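Uncharacterized protein (Thermus thermophilus HB8, PDB 6SCE) is a DNA nuclease of Type III CRISPR defence that is activated by cyclic oligoadenylate, which it probably senses through CARF-type domains. Local coordinates at residues E149-A154 with K217-Q222; F53-S58 with Y143-L148; G186-Y191 with G221-P226. All coordinates share one frame; numbering follows the deposited sequence.

The three contacts show how a small ligand can be held by residues whose parent helices and turns are locked to one another by contacts beside the pocket. Interaction 2 joins helix 44-59 to helix 140-148, whose tyrosines grip the adenine of A2 of chain B. Interaction 1 fixes the turn after helix 140-148 against helix 206-220; their centres lie about 11 Å apart. Interaction 3 pairs strand 187-192 with the turn and the start of strand 225-229 that follow helix 206-220; its centre is also about 11 Å from that of interaction 1, and the two share Gly221 and Gln222. Interactions 2 and 3, about 17 Å apart between centres, meet where Tyr143 bonds to the carbonyl of Gly186, beside the nucleotide.

Interaction 1: E149-A154 with K217-Q222; sequences EPLGEA and KRLGGQ. With nucleotides of chain B.
A single carboxylate oxygen takes both terminal nitrogens of a guanidinium: Arg218 meets Glu153 end-on, with NH1 2.9 Å and NH2 3.2 Å from the same Glu153 OE2. The NH2 bond uses the anti lone pair, and the two flat groups stand 75° apart, so this is not the familiar coplanar two-on-two pairing. Glu153 bends back at its second torsion to deliver the oxygen, while Arg218 runs extended from CG to NE. Leu151 CD1 lies over the centre of one guanidinium face, 4.2 Å above its plane, and also meets Arg218 O at 3.4 Å. Glu153 CG rests 3.9 Å from Leu219 CD2. The turn that presents Leu151 and Glu153 is a Schellman motif closing helix 140-148, with Gly152 at positive phi. Further along, Gln222, its chain extended, lays its amide over the base of A1 of chain B, CD 3.6 Å from C5. Arg176 also pairs with Glu153 OE2, and Glu45 with Arg218 NE. Were Arg218 an alanine, Glu153 and Glu45 would probably both lose a charged mate and Leu151 the group it lies over. Two arginines thus gather closely at buried Glu153, which is likely to stabilise its negative charge.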
loop_
_atom_site.group_PDB
_atom_site.type_symbol
_atom_site.label_atom_id
_atom_site.label_comp_id
_atom_site.label_asym_id
_atom_site.label_seq_id
_atom_site.Cartn_x
_atom_site.Cartn_y
_atom_site.Cartn_z
ATOM N N GLU A 149 -13.642 -18.593 6.985
ATOM C CA GLU A 149 -14.991 -19.047 6.688
ATOM C C GLU A 149 -15.659 -18.212 5.587
ATOM O O GLU A 149 -16.169 -18.774 4.613
ATOM C CB GLU A 149 -15.838 -19.093 7.971
ATOM C CG GLU A 149 -17.250 -19.626 7.771
ATOM C CD GLU A 149 -18.186 -18.636 7.072
ATOM O OE1 GLU A 149 -18.116 -17.408 7.357
ATOM O OE2 GLU A 149 -19.021 -19.085 6.241
ATOM N N PRO A 150 -15.676 -16.872 5.717
ATOM C CA PRO A 150 -16.343 -16.141 4.624
ATOM C C PRO A 150 -15.669 -16.243 3.256
ATOM O O PRO A 150 -16.310 -15.976 2.266
ATOM C CB PRO A 150 -16.314 -14.679 5.103
ATOM C CG PRO A 150 -15.242 -14.627 6.108
ATOM C CD PRO A 150 -15.297 -15.961 6.806
ATOM N N LEU A 151 -14.375 -16.565 3.206
ATOM C CA LEU A 151 -13.687 -16.743 1.935
ATOM C C LEU A 151 -13.828 -18.194 1.397
ATOM O O LEU A 151 -13.241 -18.522 0.381
ATOM C CB LEU A 151 -12.199 -16.424 2.085
ATOM C CG LEU A 151 -11.769 -14.965 2.286
ATOM C CD1 LEU A 151 -10.305 -14.885 2.686
ATOM C CD2 LEU A 151 -12.019 -14.138 1.046
ATOM N N GLY A 152 -14.551 -19.050 2.107
ATOM C CA GLY A 152 -14.756 -20.437 1.698
ATOM C C GLY A 152 -13.516 -21.306 1.866
ATOM O O GLY A 152 -13.350 -22.305 1.161
ATOM N N GLU A 153 -12.637 -20.942 2.793
ATOM C CA GLU A 153 -11.394 -21.673 2.983
ATOM C C GLU A 153 -11.593 -22.648 4.118
ATOM O O GLU A 153 -11.777 -22.234 5.280
ATOM C CB GLU A 153 -10.226 -20.737 3.338
ATOM C CG GLU A 153 -9.853 -19.741 2.253
ATOM C CD GLU A 153 -9.177 -20.366 1.036
ATOM O OE1 GLU A 153 -8.727 -21.530 1.086
ATOM O OE2 GLU A 153 -9.119 -19.680 0.003
ATOM N N ALA A 154 -11.538 -23.944 3.798
ATOM C CA ALA A 154 -11.520 -24.955 4.826
ATOM C C ALA A 154 -10.158 -24.962 5.503
ATOM O O ALA A 154 -9.141 -24.584 4.927
ATOM C CB ALA A 154 -11.858 -26.342 4.250
ATOM N N LYS A 217 -2.223 -11.385 1.848
ATOM C CA LYS A 217 -3.098 -10.195 2.026
ATOM C C LYS A 217 -4.559 -10.558 1.842
ATOM O O LYS A 217 -5.425 -10.062 2.586
ATOM C CB LYS A 217 -2.692 -9.057 1.089
ATOM C CG LYS A 217 -1.332 -8.399 1.367
ATOM C CD LYS A 217 -0.915 -8.297 2.838
ATOM C CE LYS A 217 0.412 -7.539 2.971
ATOM N NZ LYS A 217 0.840 -7.478 4.389
ATOM N N ARG A 218 -4.856 -11.448 0.899
ATOM C CA ARG A 218 -6.242 -11.938 0.756
ATOM C C ARG A 218 -6.745 -12.721 1.966
ATOM O O ARG A 218 -7.853 -12.482 2.434
ATOM C CB ARG A 218 -6.387 -12.798 -0.501
ATOM C CG ARG A 218 -7.615 -13.689 -0.464
ATOM C CD ARG A 218 -7.895 -14.372 -1.800
ATOM N NE ARG A 218 -9.139 -15.146 -1.714
ATOM C CZ ARG A 218 -9.252 -16.348 -1.152
ATOM N NH1 ARG A 218 -8.185 -16.968 -0.655
ATOM N NH2 ARG A 218 -10.439 -16.959 -1.122
ATOM N N LEU A 219 -5.955 -13.685 2.449
ATOM C CA LEU A 219 -6.310 -14.503 3.584
ATOM C C LEU A 219 -6.413 -13.742 4.894
ATOM O O LEU A 219 -7.360 -13.955 5.654
ATOM C CB LEU A 219 -5.283 -15.635 3.789
ATOM C CG LEU A 219 -5.353 -16.708 2.688
ATOM C CD1 LEU A 219 -4.244 -17.706 2.837
ATOM C CD2 LEU A 219 -6.697 -17.426 2.689
ATOM N N GLY A 220 -5.408 -12.917 5.181
ATOM C CA GLY A 220 -5.246 -12.343 6.496
ATOM C C GLY A 220 -5.296 -10.835 6.573
ATOM O O GLY A 220 -5.087 -10.268 7.643
ATOM N N GLY A 221 -5.520 -10.200 5.433
ATOM C CA GLY A 221 -5.626 -8.749 5.356
ATOM C C GLY A 221 -4.337 -7.969 5.349
ATOM O O GLY A 221 -3.225 -8.493 5.213
ATOM N N GLN A 222 -4.507 -6.673 5.519
ATOM C CA GLN A 222 -3.454 -5.702 5.312
ATOM C C GLN A 222 -2.238 -5.943 6.169
ATOM O O GLN A 222 -1.124 -5.668 5.723
ATOM C CB GLN A 222 -4.049 -4.326 5.575
ATOM C CG GLN A 222 -3.159 -3.153 5.397
ATOM C CD GLN A 222 -3.906 -1.815 5.526
ATOM O OE1 GLN A 222 -5.124 -1.743 5.779
ATOM N NE2 GLN A 222 -3.179 -0.764 5.278
ATOM P P A B 1 -5.668 5.036 5.747
ATOM O OP1 A B 1 -5.997 6.418 6.223
ATOM O OP2 A B 1 -4.426 4.389 6.323
ATOM O "O5'" A B 1 -6.958 4.141 6.035
ATOM C "C5'" A B 1 -6.866 2.727 6.187
ATOM C "C4'" A B 1 -8.181 2.123 5.756
ATOM O "O4'" A B 1 -8.293 2.199 4.311
ATOM C "C3'" A B 1 -8.328 0.647 6.141
ATOM O "O3'" A B 1 -9.138 0.576 7.321
ATOM C "C2'" A B 1 -8.978 0.033 4.892
ATOM O "O2'" A B 1 -10.386 0.117 4.949
ATOM C "C1'" A B 1 -8.426 0.904 3.771
ATOM N N9 A B 1 -7.120 0.488 3.257
ATOM C C8 A B 1 -6.046 1.302 3.029
ATOM N N7 A B 1 -5.018 0.645 2.554
ATOM C C5 A B 1 -5.450 -0.666 2.445
ATOM C C6 A B 1 -4.813 -1.842 2.003
ATOM N N6 A B 1 -3.551 -1.874 1.584
ATOM N N1 A B 1 -5.534 -2.990 2.020
ATOM C C2 A B 1 -6.799 -2.937 2.461
ATOM N N3 A B 1 -7.493 -1.892 2.913
ATOM C C4 A B 1 -6.751 -0.773 2.880
ATOM P P A B 2 -9.353 -0.818 8.100
ATOM O OP1 A B 2 -9.388 -2.009 7.196
ATOM O OP2 A B 2 -10.455 -0.530 9.085
ATOM O "O5'" A B 2 -7.983 -0.905 8.929
ATOM C "C5'" A B 2 -7.801 -0.009 10.051
ATOM C "C4'" A B 2 -6.478 -0.301 10.712
ATOM O "O4'" A B 2 -6.543 -1.624 11.310
ATOM C "C3'" A B 2 -5.259 -0.298 9.799
ATOM O "O3'" A B 2 -4.143 0.330 10.427
ATOM C "C2'" A B 2 -4.962 -1.783 9.611
ATOM O "O2'" A B 2 -3.592 -2.034 9.385
ATOM C "C1'" A B 2 -5.391 -2.343 10.960
ATOM N N9 A B 2 -5.669 -3.766 10.973
ATOM C C8 A B 2 -5.971 -4.573 9.900
ATOM N N7 A B 2 -6.105 -5.830 10.241
ATOM C C5 A B 2 -5.860 -5.858 11.605
ATOM C C6 A B 2 -5.837 -6.906 12.547
ATOM N N6 A B 2 -5.994 -8.189 12.230
ATOM N N1 A B 2 -5.601 -6.572 13.838
ATOM C C2 A B 2 -5.343 -5.289 14.127
ATOM N N3 A B 2 -5.324 -4.222 13.326
ATOM C C4 A B 2 -5.587 -4.586 12.063
#

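Interaction 2: F53-S58 with Y143-L148; sequences FFRLLS and YARLYL. With nucleotides of chain B.
Two helices pack in a roughly antiparallel sense at the edge of the adenylate pocket, Leu146 of helix 140-148 fitting against Phe53 and Leu56 of helix 44-59. Helix 44-59 is part of the first of two Rossmann-like alpha/beta domains, whose sheets share one strand order, consistent with CARF domains. Over these segments the axes come within 9.6 Å, at 144° between their directions. Leu146 CD2 presses on the backbone of Phe53, 3.6 Å from its CA, the two side chains lying side by side. The same methyl meets Leu56 CD2 from across at 4.0 Å. Beyond it, Arg145 turns a face of its guanidinium to the other branch of Leu56, whose CD1 sits over it, offset toward the rim, 3.6 Å from Arg145 CZ. This reach depends on a first torsion that places CG between the backbone N and the carbonyl carbon (chi1 67°) and on a later bend at chi3. Arg145 NH2 also comes near Arg55, but Glu59 forms a salt bridge with Arg145, which probably eases the like charges. One turn apart on the side of helix 140-148 facing the nucleotide, Tyr143 (hydrogen-bonded also to Gly186 O) and Tyr147 (also to Asp13) receive the same amino group: N6 of A2 of chain B donates to Tyr143 OH at 3.0 Å and 171°, and to Tyr147 OH at 3.2 Å along a more bent path.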
loop_
_atom_site.group_PDB
_atom_site.type_symbol
_atom_site.label_atom_id
_atom_site.label_comp_id
_atom_site.label_asym_id
_atom_site.label_seq_id
_atom_site.Cartn_x
_atom_site.Cartn_y
_atom_site.Cartn_z
ATOM N N PHE A 53 -18.361 -10.790 10.431
ATOM C CA PHE A 53 -18.240 -10.058 11.654
ATOM C C PHE A 53 -19.637 -9.789 12.248
ATOM O O PHE A 53 -19.864 -9.993 13.447
ATOM C CB PHE A 53 -17.493 -8.751 11.387
ATOM C CG PHE A 53 -17.430 -7.807 12.554
ATOM C CD1 PHE A 53 -17.012 -8.230 13.800
ATOM C CD2 PHE A 53 -17.750 -6.463 12.383
ATOM C CE1 PHE A 53 -16.951 -7.351 14.870
ATOM C CE2 PHE A 53 -17.628 -5.577 13.430
ATOM C CZ PHE A 53 -17.236 -6.018 14.684
ATOM N N PHE A 54 -20.564 -9.367 11.415
ATOM C CA PHE A 54 -21.926 -9.112 11.871
ATOM C C PHE A 54 -22.637 -10.385 12.372
ATOM O O PHE A 54 -23.352 -10.335 13.363
ATOM C CB PHE A 54 -22.762 -8.427 10.787
ATOM C CG PHE A 54 -22.337 -7.010 10.484
ATOM C CD1 PHE A 54 -21.568 -6.278 11.380
ATOM C CD2 PHE A 54 -22.727 -6.395 9.292
ATOM C CE1 PHE A 54 -21.184 -4.970 11.102
ATOM C CE2 PHE A 54 -22.338 -5.092 9.028
ATOM C CZ PHE A 54 -21.574 -4.389 9.936
ATOM N N ARG A 55 -22.342 -11.510 11.749
ATOM C CA ARG A 55 -22.791 -12.816 12.243
ATOM C C ARG A 55 -22.240 -13.135 13.628
ATOM O O ARG A 55 -22.964 -13.611 14.494
ATOM C CB ARG A 55 -22.417 -13.915 11.224
ATOM C CG ARG A 55 -22.777 -15.326 11.629
ATOM C CD ARG A 55 -22.216 -16.332 10.626
ATOM N NE ARG A 55 -22.366 -17.718 11.085
ATOM C CZ ARG A 55 -22.027 -18.796 10.377
ATOM N NH1 ARG A 55 -22.215 -20.004 10.892
ATOM N NH2 ARG A 55 -21.492 -18.675 9.164
ATOM N N LEU A 56 -20.962 -12.864 13.853
ATOM C CA LEU A 56 -20.377 -13.015 15.150
ATOM C C LEU A 56 -21.036 -12.089 16.170
ATOM O O LEU A 56 -21.389 -12.529 17.278
ATOM C CB LEU A 56 -18.872 -12.755 15.077
ATOM C CG LEU A 56 -18.083 -12.737 16.365
ATOM C CD1 LEU A 56 -18.232 -14.041 17.129
ATOM C CD2 LEU A 56 -16.612 -12.482 16.063
ATOM N N LEU A 57 -21.235 -10.817 15.820
ATOM C CA LEU A 57 -21.934 -9.940 16.749
ATOM C C LEU A 57 -23.293 -10.516 17.123
ATOM O O LEU A 57 -23.654 -10.524 18.289
ATOM C CB LEU A 57 -22.128 -8.540 16.180
ATOM C CG LEU A 57 -20.815 -7.814 15.908
ATOM C CD1 LEU A 57 -21.128 -6.449 15.342
ATOM C CD2 LEU A 57 -19.996 -7.691 17.177
ATOM N N SER A 58 -24.042 -10.980 16.144
ATOM C CA SER A 58 -25.348 -11.552 16.431
ATOM C C SER A 58 -25.225 -12.757 17.394
ATOM O O SER A 58 -25.968 -12.841 18.366
ATOM C CB SER A 58 -26.059 -11.907 15.136
ATOM O OG SER A 58 -27.219 -12.654 15.411
ATOM N N TYR A 143 -10.086 -15.549 14.102
ATOM C CA TYR A 143 -9.657 -15.240 12.739
ATOM C C TYR A 143 -10.277 -16.139 11.690
ATOM O O TYR A 143 -10.628 -15.672 10.621
ATOM C CB TYR A 143 -8.139 -15.268 12.628
ATOM C CG TYR A 143 -7.494 -13.998 13.045
ATOM C CD1 TYR A 143 -7.651 -12.844 12.288
ATOM C CD2 TYR A 143 -6.740 -13.919 14.185
ATOM C CE1 TYR A 143 -7.027 -11.670 12.641
ATOM C CE2 TYR A 143 -6.100 -12.745 14.537
ATOM C CZ TYR A 143 -6.266 -11.615 13.769
ATOM O OH TYR A 143 -5.661 -10.416 14.147
ATOM N N ALA A 144 -10.430 -17.428 11.997
ATOM C CA ALA A 144 -11.031 -18.347 11.048
ATOM C C ALA A 144 -12.466 -17.969 10.742
ATOM O O ALA A 144 -12.901 -18.013 9.569
ATOM C CB ALA A 144 -10.949 -19.792 11.551
ATOM N N ARG A 145 -13.229 -17.575 11.751
ATOM C CA ARG A 145 -14.616 -17.256 11.455
ATOM C C ARG A 145 -14.757 -15.873 10.763
ATOM O O ARG A 145 -15.685 -15.662 10.009
ATOM C CB ARG A 145 -15.533 -17.431 12.684
ATOM C CG ARG A 145 -15.291 -16.453 13.808
ATOM C CD ARG A 145 -16.320 -16.600 14.943
ATOM N NE ARG A 145 -17.665 -16.462 14.430
ATOM C CZ ARG A 145 -18.760 -16.923 14.998
ATOM N NH1 ARG A 145 -18.712 -17.510 16.200
ATOM N NH2 ARG A 145 -19.916 -16.733 14.373
ATOM N N LEU A 146 -13.823 -14.956 11.007
ATOM C CA LEU A 146 -13.843 -13.614 10.389
ATOM C C LEU A 146 -13.215 -13.553 9.004
ATOM O O LEU A 146 -13.643 -12.747 8.192
ATOM C CB LEU A 146 -13.113 -12.598 11.286
ATOM C CG LEU A 146 -13.790 -12.263 12.637
ATOM C CD1 LEU A 146 -12.971 -11.277 13.435
ATOM C CD2 LEU A 146 -15.181 -11.728 12.369
ATOM N N TYR A 147 -12.205 -14.385 8.747
ATOM C CA TYR A 147 -11.436 -14.346 7.490
ATOM C C TYR A 147 -11.622 -15.595 6.642
ATOM O O TYR A 147 -11.862 -15.507 5.435
ATOM C CB TYR A 147 -9.946 -14.238 7.765
ATOM C CG TYR A 147 -9.437 -12.938 8.387
ATOM C CD1 TYR A 147 -10.280 -11.854 8.644
ATOM C CD2 TYR A 147 -8.085 -12.801 8.693
ATOM C CE1 TYR A 147 -9.773 -10.677 9.186
ATOM C CE2 TYR A 147 -7.573 -11.629 9.241
ATOM C CZ TYR A 147 -8.415 -10.569 9.476
ATOM O OH TYR A 147 -7.900 -9.386 10.006
ATOM N N LEU A 148 -11.443 -16.765 7.249
ATOM C CA LEU A 148 -11.363 -17.977 6.440
ATOM C C LEU A 148 -12.740 -18.491 6.028
ATOM O O LEU A 148 -13.001 -18.743 4.844
ATOM C CB LEU A 148 -10.578 -19.044 7.164
ATOM C CG LEU A 148 -9.173 -18.628 7.561
ATOM C CD1 LEU A 148 -8.470 -19.806 8.196
ATOM C CD2 LEU A 148 -8.370 -18.082 6.386
ATOM P P A B 2 -9.353 -0.818 8.100
ATOM O OP1 A B 2 -9.388 -2.009 7.196
ATOM O OP2 A B 2 -10.455 -0.530 9.085
ATOM O "O5'" A B 2 -7.983 -0.905 8.929
ATOM C "C5'" A B 2 -7.801 -0.009 10.051
ATOM C "C4'" A B 2 -6.478 -0.301 10.712
ATOM O "O4'" A B 2 -6.543 -1.624 11.310
ATOM C "C3'" A B 2 -5.259 -0.298 9.799
ATOM O "O3'" A B 2 -4.143 0.330 10.427
ATOM C "C2'" A B 2 -4.962 -1.783 9.611
ATOM O "O2'" A B 2 -3.592 -2.034 9.385
ATOM C "C1'" A B 2 -5.391 -2.343 10.960
ATOM N N9 A B 2 -5.669 -3.766 10.973
ATOM C C8 A B 2 -5.971 -4.573 9.900
ATOM N N7 A B 2 -6.105 -5.830 10.241
ATOM C C5 A B 2 -5.860 -5.858 11.605
ATOM C C6 A B 2 -5.837 -6.906 12.547
ATOM N N6 A B 2 -5.994 -8.189 12.230
ATOM N N1 A B 2 -5.601 -6.572 13.838
ATOM C C2 A B 2 -5.343 -5.289 14.127
ATOM N N3 A B 2 -5.324 -4.222 13.326
ATOM C C4 A B 2 -5.587 -4.586 12.063
#

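Interaction 3: G186-Y191 with G221-P226; sequences GLPYWY and GQLCLP. With nucleotides of chain B.
Trp190 N donates to Leu225 O at 3.1 Å and a nearly straight 168°, the firm bond of a short parallel ladder that pairs Tyr189 with Leu225 and Trp190 with Pro226. The other bond of the Tyr189-Leu225 bridge is weak, Leu225 N lying 3.4 Å from Pro188 O. That carbonyl has a second donor, a water that also donates to Leu223 O, linking strand 187-192 to the turn before strand 225-229. CA-H...O contacts, such as Cys224 CA to Pro188 O at 3.4 Å, fill in between the bonds. On one face of the sheet the ring of Tyr189 brings CD2 to 3.8 Å from Leu225 CB; toward the other, Cys224 SG nestles near Trp190 CB. At the pocket end Leu223 works in two directions. With chi1 at 57°, its CG sits flanked by backbone N and C, letting CD1 reach Pro188 CD at 3.7 Å while CD2 lies over the base of A2 of chain B, 3.5 Å from its C4. A type I turn from Gly221 to Cys224 carries this leucine, and Lys217 NZ steadies the turn by bonding to the carbonyls of Gln222 and Cys224. Further out, Trp190 stacks on Phe212 and bonds to Glu215, both on helix 206-220, the helix of a beta-alpha-beta crossover joining strands 187-192 and 225-229, which are flanked in the sheet by strands 179-184 and 260-262.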
loop_
_atom_site.group_PDB
_atom_site.type_symbol
_atom_site.label_atom_id
_atom_site.label_comp_id
_atom_site.label_asym_id
_atom_site.label_seq_id
_atom_site.Cartn_x
_atom_site.Cartn_y
_atom_site.Cartn_z
ATOM N N GLY A 186 -2.518 -12.596 18.758
ATOM C CA GLY A 186 -3.551 -11.777 18.140
ATOM C C GLY A 186 -3.319 -11.307 16.724
ATOM O O GLY A 186 -4.162 -10.580 16.203
ATOM N N LEU A 187 -2.210 -11.702 16.094
ATOM C CA LEU A 187 -1.901 -11.264 14.749
ATOM C C LEU A 187 -1.726 -12.432 13.788
ATOM O O LEU A 187 -1.295 -13.533 14.209
ATOM C CB LEU A 187 -0.646 -10.394 14.751
ATOM C CG LEU A 187 -0.690 -9.067 15.510
ATOM C CD1 LEU A 187 0.700 -8.457 15.423
ATOM C CD2 LEU A 187 -1.757 -8.179 14.913
ATOM N N PRO A 188 -2.122 -12.229 12.512
ATOM C CA PRO A 188 -2.048 -13.264 11.504
ATOM C C PRO A 188 -0.754 -13.228 10.713
ATOM O O PRO A 188 -0.250 -12.150 10.384
ATOM C CB PRO A 188 -3.223 -12.923 10.586
ATOM C CG PRO A 188 -3.257 -11.432 10.636
ATOM C CD PRO A 188 -2.748 -11.005 11.965
ATOM N N TYR A 189 -0.305 -14.424 10.347
ATOM C CA TYR A 189 0.911 -14.658 9.568
ATOM C C TYR A 189 0.612 -15.763 8.568
ATOM O O TYR A 189 -0.108 -16.704 8.885
ATOM C CB TYR A 189 2.063 -15.095 10.479
ATOM C CG TYR A 189 2.386 -14.103 11.565
ATOM C CD1 TYR A 189 1.652 -14.077 12.743
ATOM C CD2 TYR A 189 3.411 -13.189 11.414
ATOM C CE1 TYR A 189 1.920 -13.164 13.741
ATOM C CE2 TYR A 189 3.708 -12.273 12.417
ATOM C CZ TYR A 189 2.954 -12.260 13.577
ATOM O OH TYR A 189 3.225 -11.332 14.554
ATOM N N TRP A 190 1.127 -15.625 7.356
ATOM C CA TRP A 190 0.995 -16.639 6.305
ATOM C C TRP A 190 2.447 -17.101 6.079
ATOM O O TRP A 190 3.298 -16.334 5.664
ATOM C CB TRP A 190 0.388 -16.020 5.071
ATOM C CG TRP A 190 0.100 -16.935 3.908
ATOM C CD1 TRP A 190 0.463 -16.730 2.614
ATOM C CD2 TRP A 190 -0.612 -18.176 3.931
ATOM N NE1 TRP A 190 0.025 -17.766 1.813
ATOM C CE2 TRP A 190 -0.634 -18.672 2.602
ATOM C CE3 TRP A 190 -1.221 -18.919 4.938
ATOM C CZ2 TRP A 190 -1.248 -19.874 2.259
ATOM C CZ3 TRP A 190 -1.838 -20.130 4.600
ATOM C CH2 TRP A 190 -1.859 -20.583 3.269
ATOM N N TYR A 191 2.705 -18.336 6.462
ATOM C CA TYR A 191 4.069 -18.847 6.608
ATOM C C TYR A 191 4.320 -19.927 5.562
ATOM O O TYR A 191 3.596 -20.907 5.468
ATOM C CB TYR A 191 4.235 -19.381 8.013
ATOM C CG TYR A 191 5.608 -19.893 8.377
ATOM C CD1 TYR A 191 5.961 -21.222 8.145
ATOM C CD2 TYR A 191 6.531 -19.078 8.994
ATOM C CE1 TYR A 191 7.214 -21.715 8.509
ATOM C CE2 TYR A 191 7.791 -19.566 9.342
ATOM C CZ TYR A 191 8.103 -20.888 9.119
ATOM O OH TYR A 191 9.353 -21.335 9.481
ATOM N N GLY A 221 -5.520 -10.200 5.433
ATOM C CA GLY A 221 -5.626 -8.749 5.356
ATOM C C GLY A 221 -4.337 -7.969 5.349
ATOM O O GLY A 221 -3.225 -8.493 5.213
ATOM N N GLN A 222 -4.507 -6.673 5.519
ATOM C CA GLN A 222 -3.454 -5.702 5.312
ATOM C C GLN A 222 -2.238 -5.943 6.169
ATOM O O GLN A 222 -1.124 -5.668 5.723
ATOM C CB GLN A 222 -4.049 -4.326 5.575
ATOM C CG GLN A 222 -3.159 -3.153 5.397
ATOM C CD GLN A 222 -3.906 -1.815 5.526
ATOM O OE1 GLN A 222 -5.124 -1.743 5.779
ATOM N NE2 GLN A 222 -3.179 -0.764 5.278
ATOM N N LEU A 223 -2.401 -6.425 7.387
ATOM C CA LEU A 223 -1.190 -6.581 8.191
ATOM C C LEU A 223 -0.735 -8.017 8.339
ATOM O O LEU A 223 0.153 -8.300 9.133
ATOM C CB LEU A 223 -1.258 -5.816 9.514
ATOM C CG LEU A 223 -2.357 -6.069 10.500
ATOM C CD1 LEU A 223 -2.329 -7.524 10.900
ATOM C CD2 LEU A 223 -2.169 -5.152 11.709
ATOM N N CYS A 224 -1.328 -8.923 7.571
ATOM C CA CYS A 224 -0.901 -10.308 7.576
ATOM C C CYS A 224 0.507 -10.379 6.960
ATOM O O CYS A 224 0.704 -10.054 5.799
ATOM C CB CYS A 224 -1.855 -11.161 6.779
ATOM S SG CYS A 224 -1.444 -12.940 6.805
ATOM N N LEU A 225 1.485 -10.789 7.750
ATOM C CA LEU A 225 2.857 -10.804 7.287
ATOM C C LEU A 225 3.144 -12.095 6.490
ATOM O O LEU A 225 2.937 -13.178 7.013
ATOM C CB LEU A 225 3.768 -10.746 8.513
ATOM C CG LEU A 225 5.249 -10.549 8.229
ATOM C CD1 LEU A 225 5.517 -9.241 7.515
ATOM C CD2 LEU A 225 5.985 -10.599 9.556
ATOM N N PRO A 226 3.620 -11.983 5.236
ATOM C CA PRO A 226 4.053 -13.180 4.517
ATOM C C PRO A 226 5.464 -13.526 4.973
ATOM O O PRO A 226 6.421 -12.786 4.681
ATOM C CB PRO A 226 4.048 -12.738 3.047
ATOM C CG PRO A 226 3.537 -11.314 3.034
ATOM C CD PRO A 226 3.798 -10.789 4.412
ATOM P P A B 1 -5.668 5.036 5.747
ATOM O OP1 A B 1 -5.997 6.418 6.223
ATOM O OP2 A B 1 -4.426 4.389 6.323
ATOM O "O5'" A B 1 -6.958 4.141 6.035
ATOM C "C5'" A B 1 -6.866 2.727 6.187
ATOM C "C4'" A B 1 -8.181 2.123 5.756
ATOM O "O4'" A B 1 -8.293 2.199 4.311
ATOM C "C3'" A B 1 -8.328 0.647 6.141
ATOM O "O3'" A B 1 -9.138 0.576 7.321
ATOM C "C2'" A B 1 -8.978 0.033 4.892
ATOM O "O2'" A B 1 -10.386 0.117 4.949
ATOM C "C1'" A B 1 -8.426 0.904 3.771
ATOM N N9 A B 1 -7.120 0.488 3.257
ATOM C C8 A B 1 -6.046 1.302 3.029
ATOM N N7 A B 1 -5.018 0.645 2.554
ATOM C C5 A B 1 -5.450 -0.666 2.445
ATOM C C6 A B 1 -4.813 -1.842 2.003
ATOM N N6 A B 1 -3.551 -1.874 1.584
ATOM N N1 A B 1 -5.534 -2.990 2.020
ATOM C C2 A B 1 -6.799 -2.937 2.461
ATOM N N3 A B 1 -7.493 -1.892 2.913
ATOM C C4 A B 1 -6.751 -0.773 2.880
ATOM P P A B 2 -9.353 -0.818 8.100
ATOM O OP1 A B 2 -9.388 -2.009 7.196
ATOM O OP2 A B 2 -10.455 -0.530 9.085
ATOM O "O5'" A B 2 -7.983 -0.905 8.929
ATOM C "C5'" A B 2 -7.801 -0.009 10.051
ATOM C "C4'" A B 2 -6.478 -0.301 10.712
ATOM O "O4'" A B 2 -6.543 -1.624 11.310
ATOM C "C3'" A B 2 -5.259 -0.298 9.799
ATOM O "O3'" A B 2 -4.143 0.330 10.427
ATOM C "C2'" A B 2 -4.962 -1.783 9.611
ATOM O "O2'" A B 2 -3.592 -2.034 9.385
ATOM C "C1'" A B 2 -5.391 -2.343 10.960
ATOM N N9 A B 2 -5.669 -3.766 10.973
ATOM C C8 A B 2 -5.971 -4.573 9.900
ATOM N N7 A B 2 -6.105 -5.830 10.241
ATOM C C5 A B 2 -5.860 -5.858 11.605
ATOM C C6 A B 2 -5.837 -6.906 12.547
ATOM N N6 A B 2 -5.994 -8.189 12.230
ATOM N N1 A B 2 -5.601 -6.572 13.838
ATOM C C2 A B 2 -5.343 -5.289 14.127
ATOM N N3 A B 2 -5.324 -4.222 13.326
ATOM C C4 A B 2 -5.587 -4.586 12.063
HETATM O O HOH W 1 0.881 -9.852 11.309
#